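Metallo-beta-lactamase (Chryseobacterium indologenes, PDB 3L6N) hydrolyses the beta-lactam ring of penicillins, cephalosporins and carbapenems as a zinc-dependent class B enzyme, conferring resistance to these antibiotics. Local coordinates at residues A[21-25]-A[26-30]; A[59-62]-A[63-67]; A[85-88]-A[89-93]; A[95-99]-A[100-104]; A[146-150]-A[151-155]. All blocks are in the same frame, centred on the assembly; numbering follows the deposited sequence.

Contact 1: A[21-25]-A[26-30]; sequences FGVFG and GKEYS
Tyr29 lies diagonally across the hairpin from Phe24, two residues beyond Lys27, the direct antiparallel partner of Phe24. Its CB packs near Gly22 O, and with CG beside the backbone N (chi1 -66°) the ring is directed toward the turn. On that path CD2 meets Phe24 CD1 at 4.1 Å, reaching the edge of the phenylalanine ring. One atom further out, Tyr29 CE2 comes to 3.3 Å from Phe24 O, which lies in the plane of the tyrosine ring at its edge. The hydroxyl completes the run: Tyr29 OH is 2.7 Å from a water that donates to Phe24 O. Phe24 O also accepts from Lys27 N at 3.2 Å, but that donor stands 58° out of the carbonyl plane. With the reciprocal bond from Phe24 N to Lys27 O, this bond closes a two-residue beta hairpin through a type I' turn, in which Gly25 and Gly26 both take positive phi. Further down the ladder Gly22 and Tyr29 form a reciprocal pair, the bond from Tyr29 N to Gly22 O measuring 2.8 Å. Phe24 and Tyr29 both pack against Trp49. The hairpin lies near the zinc site: the Tyr29 side chain is about 6 Å from that of His200, a zinc ligand whose ND1 donates to Ser30 O. On the other face of the sheet, Glu28 extends from a CG anti to the backbone N, and its CD comes within 3.9 Å of Phe21 CB. Val23 crosses this glutamate chain at about a right angle, with CG2 4.2 Å from Glu28 OE2.

Contact 2: A[59-62]-A[63-67]; sequences DTIK and KRHNL. With SO4 (sulfate ion), chain D.
The C-terminal end of helix 54-65 is finished here by Asn66, the first residue to leave helical geometry, with a phi of 60°. Its N still donates back to Lys62 O, but weakly, the N-H...O angle being only 130°. A side-chain bond spans the same four-residue step: Lys62 NZ donates to Asn66 OD1 at 3.0 Å. The two side chains run alongside each other in the same direction, and the lysine gets there by a single bend at chi2 (62°) in an otherwise extended chain. A second, weak bond reaches Asn66 O from Lys62 NZ, at 3.5 Å. Farther back along the helix, a sulfate ion, probably from the crystallisation liquor, rests with O1 3.0 Å from Thr60 OG1, a hydroxyl also within reach of Ser56 O. Its O3 lies 3.3 Å from Lys63 CD, so the closest lysine atom is a methylene carbon. Toward the protein, Ile61 CG2 touches His65 CD2 at 4.0 Å. Helix 54-65 joins strands 41-45 and 69-73 in a beta-alpha-beta unit, with Ile61 packed on Val42 and Leu44 of strand 41-45; His65 is hydrogen-bonded through NE2 to Tyr35 OH and packs on Val37 of strand 27-38.

Contact 3: A[85-88]-A[89-93]; sequences LSFF and NNKGI
Lys91 folds its aliphatic chain over the ring of Phe87, one helical turn before it. The ring stands with CG anti to the backbone N (chi1 176°), which sends it out from the helix, where the lysine chain can cross it. There Lys91 CD makes a CH-pi contact 4.3 Å from the ring centroid, and CE approaches CZ of Phe87 to 3.5 Å. A bend at chi4 (-83°) then turns the lysine amine off the ring, and NZ is hydrogen-bonded to Gln55 OE1. Helix 86-90, the connection between strands 69-73 and 94-97, ends just beyond in a Schellman motif in which Gly92 has positive phi. Its long bond runs from Ile93 N to Phe88 O at 3.0 Å, while Lys91 N reaches the same carbonyl weakly. This reversal carries Ile93 back toward the helix, where its CD1 meets CD1 of Phe88 at 3.9 Å, lying in the plane of that ring at its edge. Over a face of the same ring, Phe87 CD2 sits 3.5 Å above the centre. Both rings meet that of Tyr54, edge-to-face in the case of Phe87.

Contact 4: A[95-99]-A[100-104]; sequences TYATA and KTNEF
Thr98 turns its hydroxyl toward Thr101 and serves as the N-cap of helix 99-107, following strand 94-97 in a beta-alpha-beta unit. Its OG1 accepts from Thr101 N at 3.0 Å, with an N-H...O angle of 159°. The torsion explains the reach: OG1 lies between the backbone N and the carbonyl carbon (chi1 63°), which tips it over the first turn and satisfies an amide that has no helical carbonyl before it. The two threonine side chains cross at about a right angle. Thr101 directs its own OG1 back toward the cap, 3.1 Å from Thr98 OG1, while its CG2 departs in another direction and packs on Ala97 CB at 3.8 Å. That methyl also lies 3.7 Å from Asn102 OD1, so Ala97, near the end of the strand, fits against two successive helical side chains. Asn102 itself enters the regular helix, its N bonded to Thr98 O at 3.0 Å, and its amide is held further out through ND2 by Ser113 OG. The next bond of the series runs from Glu103 N to Ala99 O, and the methylenes of Glu103 lie along that same carbonyl. Thr101 OG1 is also hydrogen-bonded to Asp142 OD2, and its side chain is about 5 Å from that of His76, which binds the first zinc ion. A water bridges the two threonines, accepting from Thr98 N at 2.9 Å and donating to Thr101 OG1 at 3.0 Å.

Contact 5: A[146-150]-A[151-155]; sequences VWFPK and YNVLD
Phe148 and Val153 face each other as a hydrogen-bonded antiparallel pair on the buried face of the ladder. The Phe148 ring turns its edge to the partner strand, with Val153 O in the ring plane 3.5 Å from CD1. The same oxygen accepts from Phe148 N at 3.0 Å, so one carbonyl meets both the amide and the ring. Farther along the ring edge, CE1 comes to 4.1 Å from Asp155 CB; ring and carboxylate run alongside, their planes 17° apart. Tyr151 closes this side, its CD1 3.9 Å from Phe148 CB, and its hydroxyl bonds to Glu128 OE1. Leu15 and Leu36, from the other sheet, pack on both aromatic rings, which places this face of the hairpin between the two sheets of the alpha-beta/beta-alpha fold of the family. The strands are joined by a tight turn followed by a G1 bulge, in which Asn152, at positive phi, and Val153 both face Phe148. On the other face CG of Trp147 stands opposite the backbone N (chi1 173°), and the indole lies along the partner strand: CE3 is 3.4 Å from Val153 O, and CH2 is 3.6 Å from Asn152 CA. The indole meets the Tyr190 ring, and Trp147 CB packs on Leu154 CD1 at 4.0 Å. Solvent enters at the turn. Indole and Asn152 amide lie side by side with planes 28° apart, and beyond them a water donates to both Pro149 O and Asn152 OD1, the latter at 2.8 Å. Lys150, on the exposed tip, bends at chi2 and carries its amine away from the hairpin.

Contacts 3 and 4 are the pair that touch: Asn89 OD1 lies 2.7 Å from Thr95 OG1, a probable hydrogen bond, while Phe88 and Leu85 pack on the methyl of Thr95. Contact 2 stands on the preceding helix, its nearest atoms about 7 Å from contact 3. Contacts 1 and 5, both hairpins, lie on opposite sides of the chain's centre, with centres 28 Å apart. Three contacts lie in the outer surroundings of the dinuclear zinc site: the side chains of Tyr29 in contact 1, Thr101 in contact 4 and Asp155 in contact 5 come within about 9 to 10 Å of a zinc ion. Contact 2 is remote from it.

Contact 1: A[21-25]-A[26-30]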
# COMPACT_ATOMS: atom_id res chain seq x y z
N PHE A 21 5.91 8.90 7.85
CA PHE A 21 7.35 9.15 7.83
C PHE A 21 8.06 8.26 8.83
O PHE A 21 7.50 7.92 9.88
CB PHE A 21 7.62 10.61 8.18
CG PHE A 21 7.03 11.57 7.20
CD1 PHE A 21 5.75 12.10 7.40
CD2 PHE A 21 7.74 11.95 6.07
CE1 PHE A 21 5.19 12.98 6.47
CE2 PHE A 21 7.19 12.83 5.14
CZ PHE A 21 5.92 13.35 5.35
N GLY A 22 9.29 7.90 8.50
CA GLY A 22 10.14 7.15 9.42
C GLY A 22 11.59 7.54 9.21
O GLY A 22 12.00 7.85 8.10
N VAL A 23 12.36 7.53 10.30
CA VAL A 23 13.80 7.81 10.25
C VAL A 23 14.57 6.51 10.20
O VAL A 23 14.41 5.65 11.06
CB VAL A 23 14.28 8.67 11.45
CG1 VAL A 23 15.81 8.87 11.40
CG2 VAL A 23 13.57 10.02 11.47
N PHE A 24 15.42 6.37 9.18
CA PHE A 24 16.25 5.19 9.00
C PHE A 24 17.61 5.66 8.54
O PHE A 24 17.71 6.46 7.62
CB PHE A 24 15.62 4.22 7.97
CG PHE A 24 14.25 3.74 8.37
CD1 PHE A 24 13.12 4.38 7.87
CD2 PHE A 24 14.09 2.68 9.25
CE1 PHE A 24 11.84 3.97 8.26
CE2 PHE A 24 12.81 2.26 9.65
CZ PHE A 24 11.70 2.91 9.15
N GLY A 25 18.65 5.17 9.20
CA GLY A 25 20.02 5.58 8.86
C GLY A 25 20.22 7.09 8.83
O GLY A 25 20.86 7.62 7.92
N GLY A 26 19.64 7.78 9.81
CA GLY A 26 19.85 9.21 10.01
C GLY A 26 19.10 10.14 9.08
O GLY A 26 19.29 11.35 9.13
N LYS A 27 18.23 9.56 8.24
CA LYS A 27 17.46 10.33 7.27
C LYS A 27 15.99 9.99 7.40
O LYS A 27 15.64 8.85 7.71
CB LYS A 27 17.94 10.01 5.86
CG LYS A 27 17.57 11.06 4.82
CD LYS A 27 17.96 10.60 3.42
CE LYS A 27 18.25 11.79 2.50
NZ LYS A 27 17.03 12.59 2.17
N GLU A 28 15.13 10.98 7.17
CA GLU A 28 13.69 10.73 7.19
C GLU A 28 13.19 10.33 5.80
O GLU A 28 13.55 10.96 4.79
CB GLU A 28 12.92 11.94 7.71
CG GLU A 28 11.46 11.63 8.01
CD GLU A 28 10.81 12.73 8.80
OE1 GLU A 28 10.53 13.78 8.21
OE2 GLU A 28 10.58 12.53 10.01
N TYR A 29 12.36 9.29 5.75
CA TYR A 29 11.79 8.78 4.51
C TYR A 29 10.27 8.81 4.60
O TYR A 29 9.71 8.80 5.69
CB TYR A 29 12.28 7.35 4.26
CG TYR A 29 13.77 7.26 4.00
CD1 TYR A 29 14.29 7.48 2.72
CD2 TYR A 29 14.65 6.99 5.04
CE1 TYR A 29 15.65 7.40 2.48
CE2 TYR A 29 16.02 6.91 4.81
CZ TYR A 29 16.51 7.12 3.53
OH TYR A 29 17.87 7.05 3.29
N SER A 30 9.63 8.83 3.44
CA SER A 30 8.18 8.87 3.35
C SER A 30 7.69 7.56 2.74
O SER A 30 8.39 6.93 1.93
CB SER A 30 7.76 10.05 2.48
OG SER A 30 6.41 10.40 2.69
O HOH W 1 19.53 6.50 5.29

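Contact 2: A[59-62]-A[63-67]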
# COMPACT_ATOMS: atom_id res chain seq x y z
N ASP A 59 -7.50 7.40 15.40
CA ASP A 59 -8.15 8.55 16.04
C ASP A 59 -8.44 9.68 15.06
O ASP A 59 -9.52 10.29 15.10
CB ASP A 59 -7.29 9.10 17.19
CG ASP A 59 -7.15 8.12 18.34
OD1 ASP A 59 -7.90 7.12 18.40
OD2 ASP A 59 -6.27 8.37 19.20
N THR A 60 -7.48 9.95 14.17
CA THR A 60 -7.62 11.00 13.16
C THR A 60 -8.76 10.65 12.20
O THR A 60 -9.59 11.49 11.87
CB THR A 60 -6.28 11.22 12.44
OG1 THR A 60 -5.35 11.75 13.39
CG2 THR A 60 -6.41 12.22 11.29
N ILE A 61 -8.79 9.40 11.76
CA ILE A 61 -9.84 8.93 10.86
C ILE A 61 -11.23 9.00 11.52
O ILE A 61 -12.20 9.42 10.88
CB ILE A 61 -9.52 7.51 10.33
CG1 ILE A 61 -8.32 7.56 9.38
CG2 ILE A 61 -10.74 6.85 9.64
CD1 ILE A 61 -7.73 6.18 9.02
N LYS A 62 -11.32 8.62 12.80
CA LYS A 62 -12.58 8.73 13.53
C LYS A 62 -13.08 10.17 13.62
O LYS A 62 -14.26 10.44 13.42
CB LYS A 62 -12.44 8.11 14.94
CG LYS A 62 -13.65 8.35 15.86
CD LYS A 62 -14.94 7.74 15.32
CE LYS A 62 -16.11 8.00 16.28
NZ LYS A 62 -17.37 7.34 15.82
N LYS A 63 -12.18 11.09 13.92
CA LYS A 63 -12.55 12.51 14.02
C LYS A 63 -12.98 13.08 12.65
O LYS A 63 -13.93 13.86 12.57
CB LYS A 63 -11.39 13.31 14.61
CG LYS A 63 -11.68 14.78 14.87
CD LYS A 63 -10.46 15.42 15.52
CE LYS A 63 -10.54 16.93 15.54
NZ LYS A 63 -9.31 17.49 16.17
N ARG A 64 -12.27 12.67 11.60
CA ARG A 64 -12.50 13.17 10.25
C ARG A 64 -13.80 12.64 9.66
O ARG A 64 -14.55 13.39 9.05
CB ARG A 64 -11.33 12.78 9.33
CG ARG A 64 -11.30 13.50 7.99
CD ARG A 64 -9.92 13.28 7.36
NE ARG A 64 -9.77 13.91 6.05
CZ ARG A 64 -8.83 14.80 5.74
NH1 ARG A 64 -7.96 15.21 6.66
NH2 ARG A 64 -8.76 15.29 4.50
N HIS A 65 -14.04 11.35 9.85
CA HIS A 65 -15.12 10.66 9.14
C HIS A 65 -16.22 10.10 10.02
O HIS A 65 -17.23 9.62 9.51
CB HIS A 65 -14.54 9.53 8.28
CG HIS A 65 -13.47 9.99 7.34
ND1 HIS A 65 -13.73 10.79 6.25
CD2 HIS A 65 -12.14 9.76 7.33
CE1 HIS A 65 -12.61 11.03 5.61
NE2 HIS A 65 -11.62 10.41 6.24
N ASN A 66 -16.01 10.14 11.33
CA ASN A 66 -16.94 9.55 12.31
C ASN A 66 -17.10 8.03 12.12
O ASN A 66 -18.15 7.45 12.45
CB ASN A 66 -18.29 10.27 12.27
CG ASN A 66 -18.97 10.30 13.62
OD1 ASN A 66 -18.40 9.86 14.62
ND2 ASN A 66 -20.19 10.84 13.67
N LEU A 67 -16.06 7.42 11.57
CA LEU A 67 -16.05 5.99 11.27
C LEU A 67 -14.80 5.31 11.79
O LEU A 67 -13.73 5.92 11.85
CB LEU A 67 -16.17 5.78 9.76
CG LEU A 67 -17.56 6.07 9.18
CD1 LEU A 67 -17.48 6.23 7.67
CD2 LEU A 67 -18.55 4.97 9.55
S SO4 D . -6.57 15.36 14.01
O1 SO4 D . -5.36 14.74 13.46
O2 SO4 D . -7.13 16.28 13.03
O3 SO4 D . -7.55 14.32 14.31
O4 SO4 D . -6.24 16.08 15.24

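Contact 3: A[85-88]-A[89-93]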
# COMPACT_ATOMS: atom_id res chain seq x y z
N LEU A 85 0.60 -6.51 12.34
CA LEU A 85 -0.83 -6.73 12.22
C LEU A 85 -1.51 -7.07 13.55
O LEU A 85 -2.74 -7.02 13.63
CB LEU A 85 -1.14 -7.80 11.18
CG LEU A 85 -0.81 -7.44 9.73
CD1 LEU A 85 -0.95 -8.68 8.86
CD2 LEU A 85 -1.70 -6.30 9.20
N SER A 86 -0.71 -7.40 14.57
CA SER A 86 -1.27 -7.77 15.87
C SER A 86 -2.06 -6.61 16.47
O SER A 86 -3.07 -6.82 17.16
CB SER A 86 -0.21 -8.28 16.85
OG SER A 86 0.64 -7.25 17.33
N PHE A 87 -1.63 -5.38 16.19
CA PHE A 87 -2.34 -4.21 16.69
C PHE A 87 -3.80 -4.24 16.28
O PHE A 87 -4.70 -3.95 17.09
CB PHE A 87 -1.69 -2.92 16.18
CG PHE A 87 -2.44 -1.68 16.58
CD1 PHE A 87 -2.13 -1.02 17.76
CD2 PHE A 87 -3.44 -1.16 15.76
CE1 PHE A 87 -2.81 0.14 18.13
CE2 PHE A 87 -4.14 -0.01 16.12
CZ PHE A 87 -3.82 0.65 17.30
N PHE A 88 -4.04 -4.57 15.01
CA PHE A 88 -5.39 -4.61 14.47
C PHE A 88 -6.10 -5.91 14.82
O PHE A 88 -7.28 -5.89 15.20
CB PHE A 88 -5.37 -4.34 12.96
CG PHE A 88 -4.77 -3.01 12.63
CD1 PHE A 88 -5.53 -1.84 12.72
CD2 PHE A 88 -3.43 -2.91 12.26
CE1 PHE A 88 -4.98 -0.61 12.43
CE2 PHE A 88 -2.87 -1.66 11.97
CZ PHE A 88 -3.65 -0.52 12.05
N ASN A 89 -5.39 -7.03 14.74
CA ASN A 89 -5.97 -8.32 15.13
C ASN A 89 -6.50 -8.29 16.56
O ASN A 89 -7.60 -8.77 16.82
CB ASN A 89 -4.95 -9.45 14.97
CG ASN A 89 -4.57 -9.71 13.52
OD1 ASN A 89 -5.29 -9.32 12.60
ND2 ASN A 89 -3.43 -10.36 13.32
N ASN A 90 -5.72 -7.70 17.47
CA ASN A 90 -6.09 -7.64 18.89
C ASN A 90 -7.36 -6.84 19.13
O ASN A 90 -8.12 -7.14 20.05
CB ASN A 90 -4.94 -7.09 19.74
CG ASN A 90 -3.78 -8.08 19.87
OD1 ASN A 90 -3.90 -9.25 19.51
ND2 ASN A 90 -2.66 -7.59 20.39
N LYS A 91 -7.60 -5.86 18.26
CA LYS A 91 -8.81 -5.04 18.34
C LYS A 91 -9.99 -5.61 17.54
O LYS A 91 -11.04 -4.97 17.43
CB LYS A 91 -8.49 -3.61 17.88
CG LYS A 91 -7.54 -2.86 18.78
CD LYS A 91 -7.10 -1.56 18.13
CE LYS A 91 -6.46 -0.64 19.15
NZ LYS A 91 -7.48 0.13 19.92
N GLY A 92 -9.83 -6.81 16.98
CA GLY A 92 -10.89 -7.45 16.21
C GLY A 92 -11.14 -6.84 14.84
O GLY A 92 -12.18 -7.09 14.21
N ILE A 93 -10.19 -6.04 14.37
CA ILE A 93 -10.25 -5.47 13.03
C ILE A 93 -9.69 -6.51 12.07
O ILE A 93 -8.56 -6.97 12.23
CB ILE A 93 -9.45 -4.15 12.94
CG1 ILE A 93 -10.08 -3.09 13.86
CG2 ILE A 93 -9.36 -3.65 11.48
CD1 ILE A 93 -9.18 -1.90 14.12

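Contact 4: A[95-99]-A[100-104]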
# COMPACT_ATOMS: atom_id res chain seq x y z
N THR A 95 -7.86 -8.26 9.21
CA THR A 95 -6.67 -7.97 8.43
C THR A 95 -6.56 -8.93 7.26
O THR A 95 -6.96 -10.11 7.37
CB THR A 95 -5.40 -8.07 9.29
OG1 THR A 95 -5.37 -9.35 9.94
CG2 THR A 95 -5.38 -6.96 10.33
N TYR A 96 -6.01 -8.43 6.16
CA TYR A 96 -6.00 -9.15 4.89
C TYR A 96 -4.61 -9.16 4.29
O TYR A 96 -3.97 -8.10 4.14
CB TYR A 96 -6.95 -8.49 3.89
CG TYR A 96 -8.42 -8.60 4.23
CD1 TYR A 96 -9.00 -7.75 5.18
CD2 TYR A 96 -9.24 -9.51 3.58
CE1 TYR A 96 -10.34 -7.84 5.50
CE2 TYR A 96 -10.60 -9.60 3.89
CZ TYR A 96 -11.13 -8.76 4.84
OH TYR A 96 -12.47 -8.83 5.16
N ALA A 97 -4.14 -10.35 3.92
CA ALA A 97 -2.86 -10.51 3.23
C ALA A 97 -2.95 -11.74 2.36
O ALA A 97 -3.77 -12.63 2.61
CB ALA A 97 -1.72 -10.67 4.24
N THR A 98 -2.12 -11.80 1.33
CA THR A 98 -2.02 -13.01 0.53
C THR A 98 -1.34 -14.13 1.31
O THR A 98 -0.66 -13.88 2.32
CB THR A 98 -1.20 -12.80 -0.74
OG1 THR A 98 0.14 -12.47 -0.37
CG2 THR A 98 -1.79 -11.70 -1.63
N ALA A 99 -1.53 -15.37 0.85
CA ALA A 99 -0.81 -16.51 1.44
C ALA A 99 0.70 -16.28 1.44
O ALA A 99 1.36 -16.55 2.44
CB ALA A 99 -1.18 -17.79 0.72
N LYS A 100 1.24 -15.75 0.34
CA LYS A 100 2.68 -15.50 0.23
C LYS A 100 3.16 -14.49 1.27
O LYS A 100 4.20 -14.67 1.90
CB LYS A 100 3.04 -15.02 -1.19
CG LYS A 100 2.79 -16.06 -2.27
CD LYS A 100 3.81 -17.19 -2.25
CE LYS A 100 3.59 -18.17 -3.40
NZ LYS A 100 4.67 -19.21 -3.48
N THR A 101 2.39 -13.42 1.43
CA THR A 101 2.74 -12.38 2.39
C THR A 101 2.73 -12.96 3.80
O THR A 101 3.62 -12.68 4.60
CB THR A 101 1.80 -11.18 2.24
OG1 THR A 101 2.12 -10.51 1.02
CG2 THR A 101 1.96 -10.18 3.39
N ASN A 102 1.71 -13.77 4.10
CA ASN A 102 1.64 -14.42 5.40
C ASN A 102 2.81 -15.35 5.65
O ASN A 102 3.30 -15.42 6.76
CB ASN A 102 0.31 -15.16 5.58
CG ASN A 102 -0.80 -14.22 5.99
OD1 ASN A 102 -0.56 -13.20 6.65
ND2 ASN A 102 -2.03 -14.55 5.62
N GLU A 103 3.25 -16.07 4.61
CA GLU A 103 4.40 -16.95 4.75
C GLU A 103 5.65 -16.16 5.12
O GLU A 103 6.45 -16.61 5.93
CB GLU A 103 4.64 -17.71 3.45
CG GLU A 103 3.70 -18.87 3.26
CD GLU A 103 3.59 -19.31 1.81
OE1 GLU A 103 4.35 -18.79 0.96
OE2 GLU A 103 2.75 -20.18 1.53
N PHE A 104 5.81 -14.98 4.52
CA PHE A 104 6.93 -14.10 4.85
C PHE A 104 6.82 -13.54 6.28
O PHE A 104 7.80 -13.50 7.00
CB PHE A 104 7.03 -12.94 3.86
CG PHE A 104 7.62 -13.31 2.52
CD1 PHE A 104 7.56 -12.39 1.47
CD2 PHE A 104 8.22 -14.55 2.28
CE1 PHE A 104 8.11 -12.66 0.23
CE2 PHE A 104 8.78 -14.85 1.02
CZ PHE A 104 8.72 -13.90 -0.01
O HOH W 2 -0.59 -9.34 0.90

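Contact 5: A[146-150]-A[151-155]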
# COMPACT_ATOMS: atom_id res chain seq x y z
N VAL A 146 -3.33 -2.56 -5.88
CA VAL A 146 -4.75 -2.44 -5.60
C VAL A 146 -5.40 -1.51 -6.61
O VAL A 146 -5.01 -0.34 -6.74
CB VAL A 146 -5.06 -1.96 -4.15
CG1 VAL A 146 -6.55 -2.09 -3.86
CG2 VAL A 146 -4.26 -2.78 -3.13
N TRP A 147 -6.38 -2.04 -7.34
CA TRP A 147 -7.09 -1.27 -8.35
C TRP A 147 -8.44 -0.81 -7.82
O TRP A 147 -9.19 -1.61 -7.24
CB TRP A 147 -7.29 -2.14 -9.60
CG TRP A 147 -8.17 -1.54 -10.68
CD1 TRP A 147 -9.32 -2.08 -11.19
CD2 TRP A 147 -7.95 -0.32 -11.39
NE1 TRP A 147 -9.83 -1.26 -12.17
CE2 TRP A 147 -9.01 -0.17 -12.32
CE3 TRP A 147 -6.96 0.67 -11.34
CZ2 TRP A 147 -9.12 0.93 -13.18
CZ3 TRP A 147 -7.06 1.77 -12.20
CH2 TRP A 147 -8.13 1.88 -13.10
N PHE A 148 -8.74 0.47 -8.00
CA PHE A 148 -9.99 1.08 -7.55
C PHE A 148 -10.80 1.53 -8.77
O PHE A 148 -10.64 2.66 -9.23
CB PHE A 148 -9.68 2.27 -6.64
CG PHE A 148 -8.95 1.89 -5.37
CD1 PHE A 148 -7.56 1.97 -5.31
CD2 PHE A 148 -9.65 1.45 -4.26
CE1 PHE A 148 -6.87 1.61 -4.14
CE2 PHE A 148 -8.98 1.08 -3.08
CZ PHE A 148 -7.59 1.18 -3.03
N PRO A 149 -11.66 0.64 -9.29
CA PRO A 149 -12.28 0.87 -10.61
C PRO A 149 -13.14 2.12 -10.70
O PRO A 149 -13.15 2.77 -11.76
CB PRO A 149 -13.11 -0.39 -10.85
CG PRO A 149 -13.28 -1.04 -9.54
CD PRO A 149 -12.04 -0.68 -8.75
N LYS A 150 -13.83 2.47 -9.62
CA LYS A 150 -14.68 3.67 -9.60
C LYS A 150 -13.90 4.98 -9.48
O LYS A 150 -14.46 6.06 -9.69
CB LYS A 150 -15.74 3.55 -8.50
CG LYS A 150 -16.56 2.25 -8.53
CD LYS A 150 -17.39 2.11 -9.81
CE LYS A 150 -18.58 1.19 -9.58
NZ LYS A 150 -19.53 1.20 -10.73
N TYR A 151 -12.60 4.88 -9.17
CA TYR A 151 -11.74 6.05 -8.99
C TYR A 151 -10.67 6.19 -10.06
O TYR A 151 -10.03 7.23 -10.17
CB TYR A 151 -11.08 5.98 -7.60
CG TYR A 151 -12.09 5.98 -6.49
CD1 TYR A 151 -12.63 4.78 -6.01
CD2 TYR A 151 -12.51 7.17 -5.91
CE1 TYR A 151 -13.58 4.78 -4.99
CE2 TYR A 151 -13.44 7.18 -4.90
CZ TYR A 151 -13.98 5.98 -4.44
OH TYR A 151 -14.91 6.00 -3.44
N ASN A 152 -10.48 5.12 -10.85
CA ASN A 152 -9.39 5.02 -11.83
C ASN A 152 -8.02 5.26 -11.21
O ASN A 152 -7.15 5.87 -11.81
CB ASN A 152 -9.64 5.92 -13.05
CG ASN A 152 -10.72 5.37 -13.96
OD1 ASN A 152 -10.92 4.16 -14.07
ND2 ASN A 152 -11.44 6.27 -14.62
N VAL A 153 -7.85 4.74 -9.99
CA VAL A 153 -6.58 4.90 -9.28
C VAL A 153 -6.00 3.52 -9.02
O VAL A 153 -6.71 2.62 -8.59
CB VAL A 153 -6.79 5.64 -7.93
CG1 VAL A 153 -5.52 5.57 -7.07
CG2 VAL A 153 -7.20 7.08 -8.16
N LEU A 154 -4.70 3.37 -9.31
CA LEU A 154 -3.98 2.16 -8.97
C LEU A 154 -3.03 2.44 -7.83
O LEU A 154 -2.19 3.34 -7.94
CB LEU A 154 -3.18 1.63 -10.15
CG LEU A 154 -2.50 0.29 -9.88
CD1 LEU A 154 -3.52 -0.85 -9.88
CD2 LEU A 154 -1.40 0.03 -10.91
N ASP A 155 -3.15 1.68 -6.75
CA ASP A 155 -2.16 1.73 -5.68
C ASP A 155 -1.04 0.79 -6.09
O ASP A 155 -1.19 -0.43 -6.01
CB ASP A 155 -2.78 1.28 -4.35
CG ASP A 155 -1.84 1.42 -3.17
OD1 ASP A 155 -0.68 1.82 -3.36
OD2 ASP A 155 -2.29 1.10 -2.04
O HOH W 3 -12.57 1.91 -14.31